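PDB 4CCL: ribosomal protein uL16 3-hydroxylase from Escherichia coli, which hydroxylates an arginine of ribosomal protein uL16 as an iron(II)- and 2-oxoglutarate-dependent oxygenase of the JmjC type, working as a homodimer. Local coordinates for residues E46-S51 with N87-P92; R101-W106 with V200-P205; A296-E301 with A350-S355; N321-D326 with S366-F371. All coordinates share one frame; numbering follows the deposited sequence.

Contact 1 (E46-S51 with N87-P92); sequences ESEVDS and NHWHEP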
loop_
_atom_site.group_PDB
_atom_site.type_symbol
_atom_site.label_atom_id
_atom_site.label_comp_id
_atom_site.label_asym_id
_atom_site.label_seq_id
_atom_site.Cartn_x
_atom_site.Cartn_y
_atom_site.Cartn_z
ATOM N N GLU B 46 5.723 34.375 6.701
ATOM C CA GLU B 46 6.112 33.297 7.606
ATOM C C GLU B 46 6.471 32.020 6.841
ATOM O O GLU B 46 5.871 31.711 5.813
ATOM C CB GLU B 46 5.001 33.033 8.626
ATOM C CG GLU B 46 4.358 34.299 9.201
ATOM C CD GLU B 46 5.179 34.956 10.302
ATOM O OE1 GLU B 46 6.413 34.761 10.341
ATOM O OE2 GLU B 46 4.585 35.672 11.138
ATOM N N SER B 47 7.456 31.287 7.353
ATOM C CA SER B 47 8.023 30.146 6.635
ATOM C C SER B 47 7.240 28.840 6.775
ATOM O O SER B 47 7.435 27.910 5.990
ATOM C CB SER B 47 9.481 29.929 7.050
ATOM O OG SER B 47 9.591 29.734 8.449
ATOM N N GLU B 48 6.358 28.765 7.768
ATOM C CA GLU B 48 5.583 27.547 7.991
ATOM C C GLU B 48 4.275 27.569 7.206
ATOM O O GLU B 48 3.552 26.575 7.150
ATOM C CB GLU B 48 5.302 27.339 9.482
ATOM C CG GLU B 48 6.175 28.166 10.413
ATOM C CD GLU B 48 5.620 29.556 10.649
ATOM O OE1 GLU B 48 4.380 29.695 10.733
ATOM O OE2 GLU B 48 6.422 30.508 10.752
ATOM N N VAL B 49 3.983 28.714 6.602
ATOM C CA VAL B 49 2.762 28.904 5.831
ATOM C C VAL B 49 2.946 28.522 4.361
ATOM O O VAL B 49 3.996 28.777 3.770
ATOM C CB VAL B 49 2.291 30.372 5.920
ATOM C CG1 VAL B 49 0.937 30.550 5.254
ATOM C CG2 VAL B 49 2.232 30.817 7.370
ATOM N N ASP B 50 1.917 27.908 3.780
ATOM C CA ASP B 50 1.898 27.629 2.351
ATOM C C ASP B 50 1.238 28.815 1.664
ATOM O O ASP B 50 0.044 29.062 1.842
ATOM C CB ASP B 50 1.111 26.341 2.066
ATOM C CG ASP B 50 1.138 25.934 0.591
ATOM O OD1 ASP B 50 1.406 26.786 -0.282
ATOM O OD2 ASP B 50 0.880 24.746 0.300
ATOM N N SER B 51 2.013 29.528 0.856
ATOM C CA SER B 51 1.505 30.679 0.123
ATOM C C SER B 51 2.141 30.745 -1.257
ATOM O O SER B 51 3.211 30.180 -1.481
ATOM C CB SER B 51 1.778 31.977 0.887
ATOM O OG SER B 51 3.169 32.188 1.061
ATOM N N ASN B 87 -6.965 29.641 8.763
ATOM C CA ASN B 87 -7.649 29.318 10.011
ATOM C C ASN B 87 -6.730 28.655 11.038
ATOM O O ASN B 87 -7.069 28.559 12.218
ATOM C CB ASN B 87 -8.878 28.442 9.747
ATOM C CG ASN B 87 -8.557 27.222 8.909
ATOM O OD1 ASN B 87 -7.982 27.334 7.826
ATOM N ND2 ASN B 87 -8.918 26.048 9.409
ATOM N N HIS B 88 -5.571 28.194 10.579
ATOM C CA HIS B 88 -4.555 27.656 11.473
ATOM C C HIS B 88 -3.860 28.778 12.244
ATOM O O HIS B 88 -3.695 28.694 13.461
ATOM C CB HIS B 88 -3.524 26.828 10.696
ATOM C CG HIS B 88 -4.078 25.573 10.088
ATOM N ND1 HIS B 88 -3.278 24.567 9.599
ATOM C CD2 HIS B 88 -5.358 25.168 9.893
ATOM C CE1 HIS B 88 -4.037 23.593 9.126
ATOM N NE2 HIS B 88 -5.300 23.932 9.292
ATOM N N TRP B 89 -3.446 29.822 11.528
ATOM C CA TRP B 89 -2.638 30.885 12.122
ATOM C C TRP B 89 -3.408 32.129 12.586
ATOM O O TRP B 89 -2.822 33.030 13.187
ATOM C CB TRP B 89 -1.548 31.291 11.129
ATOM C CG TRP B 89 -1.095 30.139 10.284
ATOM C CD1 TRP B 89 -1.583 29.774 9.060
ATOM C CD2 TRP B 89 -0.083 29.189 10.608
ATOM N NE1 TRP B 89 -0.929 28.659 8.601
ATOM C CE2 TRP B 89 0.008 28.273 9.542
ATOM C CE3 TRP B 89 0.774 29.013 11.704
ATOM C CZ2 TRP B 89 0.900 27.212 9.524
ATOM C CZ3 TRP B 89 1.666 27.958 11.692
ATOM C CH2 TRP B 89 1.722 27.071 10.611
ATOM N N HIS B 90 -4.709 32.174 12.312
ATOM C CA HIS B 90 -5.535 33.335 12.654
ATOM C C HIS B 90 -6.880 32.894 13.239
ATOM O O HIS B 90 -7.649 32.207 12.569
ATOM C CB HIS B 90 -5.758 34.197 11.404
ATOM C CG HIS B 90 -6.029 35.641 11.691
ATOM N ND1 HIS B 90 -7.252 36.232 11.458
ATOM C CD2 HIS B 90 -5.225 36.624 12.169
ATOM C CE1 HIS B 90 -7.197 37.509 11.792
ATOM N NE2 HIS B 90 -5.974 37.771 12.225
ATOM N N GLU B 91 -7.163 33.285 14.479
ATOM C CA GLU B 91 -8.432 32.926 15.131
ATOM C C GLU B 91 -9.681 33.580 14.505
ATOM O O GLU B 91 -10.683 32.891 14.251
ATOM C CB GLU B 91 -8.393 33.180 16.651
ATOM C CG GLU B 91 -7.568 32.197 17.467
ATOM C CD GLU B 91 -7.776 32.378 18.967
ATOM O OE1 GLU B 91 -8.901 32.745 19.370
ATOM O OE2 GLU B 91 -6.817 32.159 19.740
ATOM N N PRO B 92 -9.641 34.911 14.273
ATOM C CA PRO B 92 -10.805 35.547 13.643
ATOM C C PRO B 92 -11.178 34.913 12.305
ATOM O O PRO B 92 -12.360 34.833 11.972
ATOM C CB PRO B 92 -10.340 36.991 13.434
ATOM C CG PRO B 92 -9.364 37.220 14.524
ATOM C CD PRO B 92 -8.636 35.914 14.681
#
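V49 sets a methyl over the indole of W89 in a CH-pi contact, and E48 closes on the far end of the same ring. The contact joins the connection between helix 37-45 and strand 51-57 to the end of helix 86-89, beside the eight-stranded sheet of the cupin-like oxygenase domain. The methyl used is V49 CG2, 4.1 Å from the centroid of the five-membered ring and only 13° from its normal. V49 CG1 stands anti to the backbone N (chi1 -174°), which leaves CG2 as the branch that meets the ring.

E48 works on the six-membered ring. Its CB is 3.8 Å from W89 CH2, and its backbone O lies 3.6 Å from W89 CZ2. Beyond CB the chain bends, bringing OE1 within 3.4 Å of W89 CZ3; the carboxylate arrives obliquely, its plane 61° from that of the indole. These are packing contacts, with no polar bond between the two segments.

The next shell surrounds both partners. L43 of helix 37-45 touches V49 and W89 alike, V83 backs V49 from strand 79-83, and the backbone of D50 bonds to that of Q84. On the W89 side, N87 ties the short helix to strand 108-116, through ND2 to D110 OD1 and through OD1 to L111 N, and H88 ND1 bonds to E278 O in a loop. The indole is clasped on both faces: opposite the valine methyl, H88 CB lies 3.8 Å above the ring plane, displaced toward its rim.

Contact 2 (R101-W106 with V200-P205); sequences RELPDW and VGFRAP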
loop_
_atom_site.group_PDB
_atom_site.type_symbol
_atom_site.label_atom_id
_atom_site.label_comp_id
_atom_site.label_asym_id
_atom_site.label_seq_id
_atom_site.Cartn_x
_atom_site.Cartn_y
_atom_site.Cartn_z
ATOM N N ARG B 101 -20.753 24.189 9.807
ATOM C CA ARG B 101 -20.917 22.938 10.539
ATOM C C ARG B 101 -22.230 22.213 10.225
ATOM O O ARG B 101 -22.439 21.082 10.667
ATOM C CB ARG B 101 -20.766 23.171 12.041
ATOM C CG ARG B 101 -19.368 23.597 12.432
ATOM C CD ARG B 101 -18.937 22.988 13.763
ATOM N NE ARG B 101 -17.507 22.678 13.950
ATOM C CZ ARG B 101 -16.453 23.294 13.407
ATOM N NH1 ARG B 101 -16.569 24.318 12.572
ATOM N NH2 ARG B 101 -15.239 22.866 13.720
ATOM N N GLU B 102 -23.110 22.866 9.471
ATOM C CA GLU B 102 -24.290 22.200 8.924
ATOM C C GLU B 102 -23.893 21.079 7.960
ATOM O O GLU B 102 -24.713 20.236 7.595
ATOM C CB GLU B 102 -25.203 23.211 8.229
ATOM C CG GLU B 102 -25.824 24.231 9.172
ATOM C CD GLU B 102 -26.832 23.616 10.124
ATOM O OE1 GLU B 102 -27.306 22.491 9.848
ATOM O OE2 GLU B 102 -27.150 24.255 11.149
ATOM N N LEU B 103 -22.623 21.082 7.568
ATOM C CA LEU B 103 -22.026 20.020 6.771
ATOM C C LEU B 103 -20.995 19.333 7.666
ATOM O O LEU B 103 -20.451 19.962 8.574
ATOM C CB LEU B 103 -21.353 20.614 5.529
ATOM C CG LEU B 103 -22.280 21.127 4.422
ATOM C CD1 LEU B 103 -21.542 22.068 3.482
ATOM C CD2 LEU B 103 -22.874 19.958 3.652
ATOM N N PRO B 104 -20.731 18.040 7.420
ATOM C CA PRO B 104 -19.904 17.237 8.333
ATOM C C PRO B 104 -18.485 17.773 8.513
ATOM O O PRO B 104 -17.851 18.168 7.534
ATOM C CB PRO B 104 -19.860 15.864 7.650
ATOM C CG PRO B 104 -21.053 15.839 6.760
ATOM C CD PRO B 104 -21.223 17.245 6.283
ATOM N N ASP B 105 -18.002 17.779 9.753
ATOM C CA ASP B 105 -16.633 18.198 10.054
ATOM C C ASP B 105 -15.600 17.410 9.253
ATOM O O ASP B 105 -14.562 17.949 8.873
ATOM C CB ASP B 105 -16.326 18.042 11.547
ATOM C CG ASP B 105 -17.026 19.080 12.400
ATOM O OD1 ASP B 105 -17.443 20.123 11.854
ATOM O OD2 ASP B 105 -17.147 18.855 13.623
ATOM N N TRP B 106 -15.882 16.136 9.003
ATOM C CA TRP B 106 -14.908 15.275 8.340
ATOM C C TRP B 106 -14.762 15.596 6.848
ATOM O O TRP B 106 -13.705 15.370 6.259
ATOM C CB TRP B 106 -15.212 13.788 8.593
ATOM C CG TRP B 106 -16.277 13.179 7.727
ATOM C CD1 TRP B 106 -17.619 13.128 7.980
ATOM C CD2 TRP B 106 -16.081 12.504 6.479
ATOM N NE1 TRP B 106 -18.270 12.475 6.961
ATOM C CE2 TRP B 106 -17.347 12.083 6.025
ATOM C CE3 TRP B 106 -14.957 12.220 5.697
ATOM C CZ2 TRP B 106 -17.522 11.395 4.826
ATOM C CZ3 TRP B 106 -15.131 11.538 4.505
ATOM C CH2 TRP B 106 -16.403 11.132 4.083
ATOM N N VAL B 200 -13.796 28.373 1.595
ATOM C CA VAL B 200 -13.975 27.287 2.535
ATOM C C VAL B 200 -13.970 26.059 1.663
ATOM O O VAL B 200 -14.898 25.834 0.875
ATOM C CB VAL B 200 -15.342 27.357 3.235
ATOM C CG1 VAL B 200 -15.497 26.196 4.211
ATOM C CG2 VAL B 200 -15.522 28.688 3.941
ATOM N N GLY B 201 -12.912 25.270 1.800
ATOM C CA GLY B 201 -12.703 24.123 0.946
ATOM C C GLY B 201 -13.177 22.850 1.601
ATOM O O GLY B 201 -13.339 22.784 2.820
ATOM N N PHE B 202 -13.386 21.831 0.782
ATOM C CA PHE B 202 -13.807 20.532 1.281
ATOM C C PHE B 202 -12.890 19.444 0.749
ATOM O O PHE B 202 -12.115 19.668 -0.180
ATOM C CB PHE B 202 -15.272 20.260 0.926
ATOM C CG PHE B 202 -16.247 21.063 1.743
ATOM C CD1 PHE B 202 -16.485 22.395 1.450
ATOM C CD2 PHE B 202 -16.914 20.488 2.812
ATOM C CE1 PHE B 202 -17.372 23.135 2.200
ATOM C CE2 PHE B 202 -17.805 21.224 3.567
ATOM C CZ PHE B 202 -18.033 22.551 3.261
ATOM N N ARG B 203 -12.959 18.271 1.361
ATOM C CA ARG B 203 -12.064 17.187 1.003
ATOM C C ARG B 203 -12.808 15.865 0.959
ATOM O O ARG B 203 -13.564 15.536 1.872
ATOM C CB ARG B 203 -10.914 17.104 2.009
ATOM C CG ARG B 203 -11.371 17.212 3.452
ATOM C CD ARG B 203 -10.203 17.217 4.420
ATOM N NE ARG B 203 -9.463 15.959 4.396
ATOM C CZ ARG B 203 -8.525 15.630 5.277
ATOM N NH1 ARG B 203 -8.215 16.466 6.260
ATOM N NH2 ARG B 203 -7.902 14.464 5.179
ATOM N N ALA B 204 -12.606 15.113 -0.116
ATOM C CA ALA B 204 -13.096 13.749 -0.165
ATOM C C ALA B 204 -12.013 12.863 -0.757
ATOM O O ALA B 204 -11.338 13.252 -1.710
ATOM C CB ALA B 204 -14.366 13.671 -0.995
ATOM N N PRO B 205 -11.847 11.659 -0.193
ATOM C CA PRO B 205 -10.842 10.709 -0.676
ATOM C C PRO B 205 -11.302 9.982 -1.930
ATOM O O PRO B 205 -12.505 9.854 -2.150
ATOM C CB PRO B 205 -10.723 9.721 0.485
ATOM C CG PRO B 205 -12.082 9.726 1.110
ATOM C CD PRO B 205 -12.576 11.149 0.983
#
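L103 lays a methyl against the ring of F202, the closer part of the contact. L103 CD1 sits 3.5 Å from F202 CZ, placed there with CG of the leucine anti to its carbonyl carbon (chi1 -73°); the leucine crosses the phenylalanine at about a right angle. F202 ends strand 195-202 in the JmjC domain, and its side chain is about 9 Å from that of the iron ligand D127.

Toward W106 the packing slackens. W106 CZ3 brings the edge of the indole to P205 CD at 4.4 Å, and W106 O lies 4.1 Å from R203 CG and is hydrogen-bonded to R310 NH2. Both polar ends look elsewhere: R203 NH1 bonds to Q274 O, and W106 NE1 to E246 OE2 of the second subunit. This looser side is nevertheless buried, since Y228 of the second subunit meets the W106 indole edge-to-face and L250 of that subunit packs on P205.

Helix 9-15 lies against L103 through W9 and L13, and W17 meets F202 edge-to-face. Strand 108-116 flanks F202 through I108, while F268 and I272 of helix 263-272 pack on W106.

Contact 3 (A296-E301 with A350-S355); sequences ALKQGE and ALEDPS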
loop_
_atom_site.group_PDB
_atom_site.type_symbol
_atom_site.label_atom_id
_atom_site.label_comp_id
_atom_site.label_asym_id
_atom_site.label_seq_id
_atom_site.Cartn_x
_atom_site.Cartn_y
_atom_site.Cartn_z
ATOM N N ALA B 296 -6.539 24.959 36.839
ATOM C CA ALA B 296 -6.772 26.004 35.843
ATOM C C ALA B 296 -8.222 26.018 35.384
ATOM O O ALA B 296 -8.853 27.071 35.339
ATOM C CB ALA B 296 -5.853 25.825 34.647
ATOM N N LEU B 297 -8.749 24.843 35.057
ATOM C CA LEU B 297 -10.138 24.735 34.627
ATOM C C LEU B 297 -11.118 25.127 35.735
ATOM O O LEU B 297 -12.031 25.922 35.510
ATOM C CB LEU B 297 -10.438 23.326 34.120
ATOM C CG LEU B 297 -9.851 23.007 32.746
ATOM C CD1 LEU B 297 -10.177 21.580 32.347
ATOM C CD2 LEU B 297 -10.368 23.993 31.707
ATOM N N LYS B 298 -10.918 24.576 36.929
ATOM C CA LYS B 298 -11.775 24.898 38.069
ATOM C C LYS B 298 -11.611 26.352 38.514
ATOM O O LYS B 298 -12.473 26.899 39.202
ATOM C CB LYS B 298 -11.498 23.951 39.238
ATOM C CG LYS B 298 -12.107 22.568 39.067
ATOM C CD LYS B 298 -13.622 22.621 39.191
ATOM C CE LYS B 298 -14.269 21.336 38.695
ATOM N NZ LYS B 298 -13.837 20.142 39.473
ATOM N N GLN B 299 -10.508 26.972 38.103
ATOM C CA GLN B 299 -10.221 28.360 38.447
ATOM C C GLN B 299 -10.960 29.291 37.491
ATOM O O GLN B 299 -10.916 30.511 37.640
ATOM C CB GLN B 299 -8.714 28.614 38.364
ATOM C CG GLN B 299 -8.209 29.830 39.119
ATOM C CD GLN B 299 -6.709 30.007 38.974
ATOM O OE1 GLN B 299 -6.082 29.395 38.109
ATOM N NE2 GLN B 299 -6.126 30.844 39.825
ATOM N N GLY B 300 -11.640 28.707 36.510
ATOM C CA GLY B 300 -12.420 29.475 35.557
ATOM C C GLY B 300 -11.783 29.605 34.184
ATOM O O GLY B 300 -12.448 30.001 33.226
ATOM N N GLU B 301 -10.499 29.269 34.082
ATOM C CA GLU B 301 -9.783 29.352 32.809
ATOM C C GLU B 301 -10.372 28.410 31.761
ATOM O O GLU B 301 -10.910 27.355 32.091
ATOM C CB GLU B 301 -8.287 29.080 32.997
ATOM C CG GLU B 301 -7.490 30.286 33.472
ATOM C CD GLU B 301 -6.066 29.932 33.859
ATOM O OE1 GLU B 301 -5.883 28.980 34.643
ATOM O OE2 GLU B 301 -5.130 30.611 33.385
ATOM N N ALA B 350 -15.728 14.107 34.686
ATOM C CA ALA B 350 -14.567 13.472 34.062
ATOM C C ALA B 350 -13.229 13.882 34.684
ATOM O O ALA B 350 -12.313 13.062 34.789
ATOM C CB ALA B 350 -14.565 13.737 32.562
ATOM N N LEU B 351 -13.122 15.143 35.093
ATOM C CA LEU B 351 -11.883 15.666 35.671
ATOM C C LEU B 351 -11.489 14.958 36.968
ATOM O O LEU B 351 -10.311 14.922 37.329
ATOM C CB LEU B 351 -11.981 17.176 35.908
ATOM C CG LEU B 351 -12.123 18.096 34.692
ATOM C CD1 LEU B 351 -12.275 19.532 35.161
ATOM C CD2 LEU B 351 -10.938 17.957 33.743
ATOM N N GLU B 352 -12.473 14.393 37.661
ATOM C CA GLU B 352 -12.225 13.689 38.915
ATOM C C GLU B 352 -11.438 12.401 38.673
ATOM O O GLU B 352 -10.632 11.992 39.506
ATOM C CB GLU B 352 -13.544 13.385 39.637
ATOM C CG GLU B 352 -14.544 14.544 39.649
ATOM C CD GLU B 352 -13.964 15.832 40.214
ATOM O OE1 GLU B 352 -13.161 15.761 41.169
ATOM O OE2 GLU B 352 -14.323 16.919 39.712
ATOM N N ASP B 353 -11.677 11.775 37.524
ATOM C CA ASP B 353 -10.962 10.567 37.122
ATOM C C ASP B 353 -9.541 10.936 36.712
ATOM O O ASP B 353 -9.343 11.665 35.740
ATOM C CB ASP B 353 -11.693 9.889 35.956
ATOM C CG ASP B 353 -11.093 8.541 35.575
ATOM O OD1 ASP B 353 -10.009 8.186 36.081
ATOM O OD2 ASP B 353 -11.714 7.835 34.752
ATOM N N PRO B 354 -8.547 10.423 37.453
ATOM C CA PRO B 354 -7.133 10.704 37.189
ATOM C C PRO B 354 -6.686 10.229 35.808
ATOM O O PRO B 354 -5.760 10.805 35.240
ATOM C CB PRO B 354 -6.411 9.914 38.288
ATOM C CG PRO B 354 -7.420 9.768 39.372
ATOM C CD PRO B 354 -8.725 9.604 38.663
ATOM N N SER B 355 -7.338 9.202 35.274
ATOM C CA SER B 355 -7.012 8.711 33.938
ATOM C C SER B 355 -7.409 9.722 32.868
ATOM O O SER B 355 -6.604 10.067 31.999
ATOM C CB SER B 355 -7.687 7.365 33.673
ATOM O OG SER B 355 -7.018 6.317 34.351
#
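L297 and L351 meet through their methyls while K298 reaches beside them to E352, joining the last turn of helix 290-298 to the 350-352 turn that precedes helix 354-365 in the winged-helix domain. L297 CD1 is 4.0 Å from L351 CD2 and 4.1 Å from L351 CD1, the two leucines crossing at about a right angle.

From CB, the chain of K298 heads toward the 350-355 segment with CG anti to its own carbonyl carbon (chi1 -77°). CB, CG and CD make no close contact with that segment, but a bend at chi2 carries CE to 4.4 Å from L351 CD1, at the border of the apolar patch. A second bend, at chi4, turns NZ to E352 OE2, 3.3 Å away, a salt bridge with a weak hydrogen bond. The other oxygen, E352 OE1, is bonded to Y294 OH. Just after E352, D353 caps helix 354-365 by accepting from S355 N at D353 OD1 (3.0 Å).

The chemistry is thus layered: buried leucine methyls carry the packing, and the long, exposed ion pair at the rim is consistent with a modest electrostatic supplement, the bond to Y294 probably steadying the E352 carboxylate.

Contact 4 (N321-D326 with S366-F371); sequences NGEKID and SGYWFF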
loop_
_atom_site.group_PDB
_atom_site.type_symbol
_atom_site.label_atom_id
_atom_site.label_comp_id
_atom_site.label_asym_id
_atom_site.label_seq_id
_atom_site.Cartn_x
_atom_site.Cartn_y
_atom_site.Cartn_z
ATOM N N ASN B 321 -6.254 14.527 15.404
ATOM C CA ASN B 321 -4.998 14.657 14.665
ATOM C C ASN B 321 -4.230 13.337 14.547
ATOM O O ASN B 321 -3.031 13.272 14.805
ATOM C CB ASN B 321 -4.137 15.774 15.276
ATOM C CG ASN B 321 -2.905 16.096 14.448
ATOM O OD1 ASN B 321 -3.009 16.533 13.303
ATOM N ND2 ASN B 321 -1.730 15.892 15.033
ATOM N N GLY B 322 -4.940 12.279 14.169
ATOM C CA GLY B 322 -4.317 10.987 13.948
ATOM C C GLY B 322 -4.299 10.066 15.152
ATOM O O GLY B 322 -4.121 8.855 15.012
ATOM N N GLU B 323 -4.488 10.632 16.338
ATOM C CA GLU B 323 -4.407 9.850 17.568
ATOM C C GLU B 323 -5.779 9.510 18.138
ATOM O O GLU B 323 -6.642 10.379 18.284
ATOM C CB GLU B 323 -3.571 10.587 18.612
ATOM C CG GLU B 323 -2.144 10.848 18.176
ATOM C CD GLU B 323 -1.554 12.074 18.838
ATOM O OE1 GLU B 323 -2.173 12.593 19.792
ATOM O OE2 GLU B 323 -0.475 12.525 18.396
ATOM N N LYS B 324 -5.968 8.235 18.457
ATOM C CA LYS B 324 -7.220 7.766 19.028
ATOM C C LYS B 324 -7.291 8.094 20.511
ATOM O O LYS B 324 -6.410 7.723 21.282
ATOM C CB LYS B 324 -7.359 6.257 18.827
ATOM C CG LYS B 324 -8.581 5.641 19.489
ATOM C CD LYS B 324 -8.530 4.123 19.395
ATOM C CE LYS B 324 -9.530 3.466 20.335
ATOM N NZ LYS B 324 -9.204 2.030 20.573
ATOM N N ILE B 325 -8.340 8.809 20.895
ATOM C CA ILE B 325 -8.667 9.017 22.295
ATOM C C ILE B 325 -9.903 8.195 22.680
ATOM O O ILE B 325 -10.964 8.253 22.020
ATOM C CB ILE B 325 -8.835 10.509 22.635
ATOM C CG1 ILE B 325 -9.651 11.217 21.557
ATOM C CG2 ILE B 325 -7.474 11.181 22.757
ATOM C CD1 ILE B 325 -9.551 12.728 21.616
ATOM N N ASP B 326 -9.716 7.409 23.741
ATOM C CA ASP B 326 -10.678 6.427 24.219
ATOM C C ASP B 326 -10.896 6.640 25.710
ATOM O O ASP B 326 -9.978 6.441 26.505
ATOM C CB ASP B 326 -10.103 5.026 24.010
ATOM C CG ASP B 326 -11.066 4.091 23.312
ATOM O OD1 ASP B 326 -11.880 4.573 22.497
ATOM O OD2 ASP B 326 -10.998 2.870 23.571
ATOM N N SER B 366 0.531 18.210 24.186
ATOM C CA SER B 366 0.818 17.948 22.779
ATOM C C SER B 366 0.646 19.213 21.942
ATOM O O SER B 366 1.152 19.301 20.822
ATOM C CB SER B 366 -0.099 16.845 22.242
ATOM O OG SER B 366 0.630 15.670 21.940
ATOM N N GLY B 367 -0.075 20.183 22.495
ATOM C CA GLY B 367 -0.323 21.447 21.823
ATOM C C GLY B 367 -1.693 21.516 21.175
ATOM O O GLY B 367 -2.052 22.522 20.561
ATOM N N TYR B 368 -2.469 20.448 21.324
ATOM C CA TYR B 368 -3.748 20.328 20.632
ATOM C C TYR B 368 -4.828 21.221 21.249
ATOM O O TYR B 368 -5.769 21.630 20.569
ATOM C CB TYR B 368 -4.199 18.864 20.589
ATOM C CG TYR B 368 -3.266 17.943 19.823
ATOM C CD1 TYR B 368 -2.250 18.454 19.024
ATOM C CD2 TYR B 368 -3.410 16.564 19.892
ATOM C CE1 TYR B 368 -1.402 17.617 18.324
ATOM C CE2 TYR B 368 -2.565 15.720 19.191
ATOM C CZ TYR B 368 -1.565 16.253 18.412
ATOM O OH TYR B 368 -0.726 15.413 17.717
ATOM N N TRP B 369 -4.681 21.522 22.535
ATOM C CA TRP B 369 -5.550 22.479 23.216
ATOM C C TRP B 369 -4.693 23.422 24.059
ATOM O O TRP B 369 -3.643 23.024 24.560
ATOM C CB TRP B 369 -6.561 21.755 24.107
ATOM C CG TRP B 369 -7.781 21.259 23.395
ATOM C CD1 TRP B 369 -8.987 21.895 23.292
ATOM C CD2 TRP B 369 -7.926 20.019 22.705
ATOM N NE1 TRP B 369 -9.869 21.128 22.573
ATOM C CE2 TRP B 369 -9.238 19.961 22.195
ATOM C CE3 TRP B 369 -7.071 18.936 22.457
ATOM C CZ2 TRP B 369 -9.721 18.886 21.462
ATOM C CZ3 TRP B 369 -7.546 17.864 21.725
ATOM C CH2 TRP B 369 -8.859 17.845 21.238
ATOM N N PHE B 370 -5.127 24.670 24.210
ATOM C CA PHE B 370 -4.385 25.625 25.038
ATOM C C PHE B 370 -5.302 26.552 25.842
ATOM O O PHE B 370 -6.474 26.710 25.510
ATOM C CB PHE B 370 -3.386 26.429 24.199
ATOM C CG PHE B 370 -4.024 27.323 23.168
ATOM C CD1 PHE B 370 -4.355 26.836 21.912
ATOM C CD2 PHE B 370 -4.272 28.658 23.448
ATOM C CE1 PHE B 370 -4.933 27.660 20.964
ATOM C CE2 PHE B 370 -4.848 29.484 22.504
ATOM C CZ PHE B 370 -5.179 28.985 21.260
ATOM N N PHE B 371 -4.760 27.165 26.891
ATOM C CA PHE B 371 -5.568 27.905 27.864
ATOM C C PHE B 371 -5.877 29.356 27.508
ATOM O O PHE B 371 -5.036 30.064 26.957
ATOM C CB PHE B 371 -4.924 27.837 29.249
ATOM C CG PHE B 371 -5.301 26.616 30.024
ATOM C CD1 PHE B 371 -6.624 26.380 30.340
ATOM C CD2 PHE B 371 -4.340 25.709 30.444
ATOM C CE1 PHE B 371 -6.993 25.265 31.052
ATOM C CE2 PHE B 371 -4.704 24.583 31.162
ATOM C CZ PHE B 371 -6.035 24.362 31.465
#
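N321 swings its amide toward Y368 because CG stands opposite the backbone N (chi1 -172°), while E323, extended beyond CG, reaches the same tyrosine from two residues further on. Both groups converge on the phenol oxygen. N321 ND2 donates to Y368 OH at 2.9 Å with an N-H...O angle of 149°, and the oxygen lies close to the amide plane. The hydroxyl in turn donates to E323 OE2 at 3.0 Å, meeting that oxygen from above the carboxylate plane. One bond received and one given fix the direction of the hydroxyl and hold its oxygen between the two side chains.

The ring is gripped as well as its oxygen. N321 CB sits over one face, toward the rim, and the amide plane stands 76° from the ring. On the opposite face S366 CB lies 3.9 Å above the ring centre, so the tyrosine is sandwiched between the other segment and a residue of its own. E323 comes in at the edge, its CD in the ring plane and its OE1 3.2 Å from Y368 CE2. L309 and L363 add apolar contacts to the tyrosine.

N321 and G322 both have positive phi, and G322 N bonds to S273 OG. Their backbone angles are those of a type I' turn, for which an Asn-Gly pair is the classic sequence, and the turn connects antiparallel strands 317-320 and 323-325. Y368 follows the Schellman motif at G367 that ends helix 354-365. The arrangement is thus a hairpin turn clasped to the helix-to-strand connection of a winged-helix domain.

How the contacts relate
From the N terminus, contact 1 (46-51 with 87-92) closes a loop that holds the strands 51-57, 60-65 and 79-83. Contact 2 follows in series and closes the longer span of the JmjC region, from the segment before strand 108-116 to the end of strand 195-202, beside the second subunit. Contacts 3 and 4 belong to the winged-helix domain and cross, their segments alternating along the chain. They also touch: A296 CB and L297 CD2 pack on the ring of F371, on the strand that follows helix 354-365. Between domains, E91 of contact 1 packs on F370 of contact 4, linking the oxygenase part to the C-terminal strand.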